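Phosphotransferase system, HPr-related proteins (Thermoanaerobacter tengcongensis, PDB 3LE1) probably serves as the general, non-sugar-specific phosphocarrier of the phosphoenolpyruvate-dependent sugar phosphotransferase system, which phosphorylates sugars as they cross the membrane. Local coordinates at residues L53-S56 with Q57-V61; V78-E82 with S83-E87. One frame throughout, in Å; residues are numbered along the deposited sequence.

Interaction 1 of 2, residues L53-S56 with Q57-V61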
# COMPACT_ATOMS: atom_id res chain seq x y z
N LEU A 53 4.51 -5.01 -8.96
CA LEU A 53 3.57 -3.96 -9.30
C LEU A 53 4.26 -2.73 -9.93
O LEU A 53 3.67 -2.05 -10.76
CB LEU A 53 2.77 -3.58 -8.06
CG LEU A 53 1.27 -3.29 -8.21
CD1 LEU A 53 0.96 -1.85 -7.95
CD2 LEU A 53 0.74 -3.71 -9.58
N GLY A 54 5.51 -2.47 -9.54
CA GLY A 54 6.27 -1.37 -10.11
C GLY A 54 5.61 -0.02 -9.91
O GLY A 54 5.28 0.68 -10.88
N VAL A 55 5.40 0.34 -8.65
CA VAL A 55 4.79 1.62 -8.32
C VAL A 55 5.86 2.69 -8.11
O VAL A 55 6.70 2.58 -7.21
CB VAL A 55 3.97 1.53 -7.02
CG1 VAL A 55 3.31 2.87 -6.72
CG2 VAL A 55 2.94 0.41 -7.14
N SER A 56 5.83 3.72 -8.95
CA SER A 56 6.79 4.81 -8.86
C SER A 56 6.11 6.10 -8.42
O SER A 56 4.89 6.18 -8.32
CB SER A 56 7.50 5.01 -10.20
OG SER A 56 6.58 5.16 -11.27
N GLN A 57 6.92 7.11 -8.12
CA GLN A 57 6.42 8.41 -7.71
C GLN A 57 5.38 8.93 -8.69
O GLN A 57 5.58 8.88 -9.91
CB GLN A 57 7.57 9.40 -7.62
CG GLN A 57 7.14 10.83 -7.32
CD GLN A 57 8.32 11.74 -7.10
OE1 GLN A 57 9.14 11.92 -8.00
NE2 GLN A 57 8.43 12.30 -5.90
N GLY A 58 4.28 9.43 -8.15
CA GLY A 58 3.23 10.00 -8.97
C GLY A 58 2.14 9.02 -9.36
O GLY A 58 1.06 9.44 -9.75
N ASN A 59 2.44 7.72 -9.27
CA ASN A 59 1.46 6.68 -9.57
C ASN A 59 0.29 6.75 -8.61
O ASN A 59 0.48 6.93 -7.40
CB ASN A 59 2.06 5.28 -9.46
CG ASN A 59 3.02 4.95 -10.58
OD1 ASN A 59 3.32 5.77 -11.45
ND2 ASN A 59 3.53 3.72 -10.56
N VAL A 60 -0.91 6.59 -9.15
CA VAL A 60 -2.11 6.50 -8.35
C VAL A 60 -2.48 5.03 -8.23
O VAL A 60 -2.59 4.34 -9.24
CB VAL A 60 -3.25 7.28 -9.02
CG1 VAL A 60 -4.52 7.19 -8.20
CG2 VAL A 60 -2.83 8.73 -9.23
N VAL A 61 -2.63 4.54 -7.00
CA VAL A 61 -2.98 3.14 -6.77
C VAL A 61 -4.31 3.04 -6.02
O VAL A 61 -4.77 4.01 -5.42
CB VAL A 61 -1.89 2.40 -5.97
CG1 VAL A 61 -0.58 2.38 -6.75
CG2 VAL A 61 -1.69 3.07 -4.61
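Asn59 folds its side chain back across a tight turn onto Val55 and Ser56. Its CG stands anti to the carbonyl carbon (chi1 -72°). This brings the carboxamide up to the backbone N of Ser56, with CG of Asn59 3.5 Å from N of Ser56. OG of Ser56 turns in beside the same amide group. A leucine in place of Asn59 would probably set an apolar group against Ser56 N and OG and leave them without this polar neighbour. The turn itself is type II, from Ser56 to Asn59. Asn59 N donates to Ser56 O at 3.0 Å, tilted 30° from the carbonyl plane. Gly58 supplies the positive phi of the third position. On the apolar side, Val55 and Val61 meet at about a right angle. CG1 of Val55 lies 3.9 Å from CG1 of Val61, and CB of Asn59 packs on the same Val55 methyl. NE2 of Gln57 donates to Lys9 O. The loop that holds this turn links helix 47-53 to strand 60-66. Val55 also packs on Ile8 and Leu14, while Val61 rests on Ile6 of strand 2-7.

Interaction 2 of 2, residues V78-E82 with S83-E87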
# COMPACT_ATOMS: atom_id res chain seq x y z
N VAL A 78 -2.81 4.77 4.19
CA VAL A 78 -3.05 6.10 3.66
C VAL A 78 -2.17 7.11 4.37
O VAL A 78 -1.50 7.92 3.73
CB VAL A 78 -4.53 6.50 3.83
CG1 VAL A 78 -4.71 8.02 3.70
CG2 VAL A 78 -5.40 5.76 2.84
N ASP A 79 -2.18 7.04 5.70
CA ASP A 79 -1.35 7.89 6.54
C ASP A 79 0.15 7.69 6.27
O ASP A 79 0.90 8.66 6.25
CB ASP A 79 -1.67 7.65 8.02
CG ASP A 79 -3.08 8.12 8.40
OD1 ASP A 79 -3.73 8.79 7.57
OD2 ASP A 79 -3.53 7.82 9.52
N LEU A 80 0.57 6.46 6.07
CA LEU A 80 1.98 6.21 5.78
C LEU A 80 2.37 6.87 4.46
O LEU A 80 3.40 7.54 4.37
CB LEU A 80 2.26 4.71 5.72
CG LEU A 80 3.69 4.18 5.71
CD1 LEU A 80 4.42 4.51 7.01
CD2 LEU A 80 3.69 2.69 5.48
N ILE A 81 1.54 6.71 3.45
CA ILE A 81 1.79 7.31 2.14
C ILE A 81 1.78 8.84 2.18
O ILE A 81 2.67 9.49 1.64
CB ILE A 81 0.81 6.77 1.08
CG1 ILE A 81 1.18 5.33 0.73
CG2 ILE A 81 0.81 7.65 -0.16
CD1 ILE A 81 0.07 4.53 0.06
N GLU A 82 0.77 9.43 2.83
CA GLU A 82 0.63 10.88 2.85
C GLU A 82 1.77 11.57 3.59
O GLU A 82 2.14 12.70 3.26
CB GLU A 82 -0.72 11.28 3.45
CG GLU A 82 -1.92 10.88 2.60
CD GLU A 82 -1.89 11.50 1.20
OE1 GLU A 82 -1.21 12.53 1.01
OE2 GLU A 82 -2.56 10.95 0.30
N SER A 83 2.34 10.89 4.58
CA SER A 83 3.46 11.43 5.35
C SER A 83 4.79 11.16 4.65
O SER A 83 5.86 11.46 5.19
CB SER A 83 3.48 10.81 6.74
OG SER A 83 4.04 9.50 6.70
N LYS A 84 4.71 10.59 3.45
CA LYS A 84 5.89 10.15 2.71
C LYS A 84 6.74 9.19 3.53
O LYS A 84 7.97 9.27 3.54
CB LYS A 84 6.74 11.33 2.25
CG LYS A 84 6.05 12.20 1.23
CD LYS A 84 6.94 13.35 0.79
CE LYS A 84 6.10 14.57 0.48
NZ LYS A 84 4.99 14.23 -0.45
N PHE A 85 6.07 8.28 4.22
CA PHE A 85 6.74 7.23 4.98
C PHE A 85 7.56 7.82 6.13
O PHE A 85 8.69 7.41 6.37
CB PHE A 85 7.57 6.35 4.03
CG PHE A 85 6.73 5.64 3.01
CD1 PHE A 85 6.14 4.42 3.32
CD2 PHE A 85 6.48 6.20 1.76
CE1 PHE A 85 5.35 3.75 2.39
CE2 PHE A 85 5.69 5.53 0.83
CZ PHE A 85 5.11 4.32 1.15
N GLY A 86 6.96 8.76 6.84
CA GLY A 86 7.58 9.33 8.03
C GLY A 86 8.59 10.41 7.72
O GLY A 86 8.83 11.28 8.57
N GLU A 87 8.83 10.98 6.59
CA GLU A 87 9.51 12.21 6.21
C GLU A 87 8.70 13.44 6.61
O GLU A 87 9.25 14.50 6.87
CB GLU A 87 9.77 12.23 4.70
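The Phe85 ring carries the carbonyl oxygen of Leu80 over one face, 4.1 Å above the ring plane and offset toward the rim. At the CD1-CE1 side of the ring sits the Leu80 side chain, which crosses Phe85 at about a right angle. The branch carbon makes the closest approach, with CG of Leu80 3.4 Å from CD1 of Phe85. CD2 of Leu80 lies 3.7 Å from CE1 of Phe85. Ile81 points the same way as the ring and meets it obliquely, its CG1 4.1 Å from CZ of Phe85. Phe85 holds CG anti to the carbonyl carbon (chi1 -62°), and this swings the ring back against the last helical turn. Leu80 O is gripped by two donors. Phe85 N approaches it nearly head-on at 2.8 Å, whereas Ser83 OG comes from above the carbonyl plane at 3.1 Å. The same hydroxyl accepts from Gly86 N at 3.0 Å, an ST motif, so Ser83 ties the helix end to the tail beyond it. Lys84 N donates to Ile81 O at 2.9 Å, also from above the carbonyl plane. Pro18, at the start of helix 16-26, and Leu14 further pack on Phe85. The two backbone bonds, to Leu80 O and Ile81 O, together with the positive phi of Lys84 define a Schellman motif. The Leu80-Phe85 contact is the apolar pair that classically accompanies this C-cap. Here it ends helix 70-82, the last helix of the HPr fold, and a type I' turn, from Lys84 to Glu87, overlaps it.

Overall arrangement
The chain runs from strand 2-7 through helix 16-26, strands 32-37 and 40-43 and helix 47-53 before it reaches interaction 1. That contact closes the short turn leading into strand 60-66, an inner strand of the antiparallel sheet. Helix 70-82 follows the strand, and interaction 2 closes at its C-terminal end. The two are in series and neither nest nor cross. Their centres are 14 Å apart and they do not touch. Ile8 and Leu14, on the loop between strand 2-7 and helix 16-26, border both contacts. Thus the entry to strand 60-66 and the last helix end both border the loop before helix 16-26.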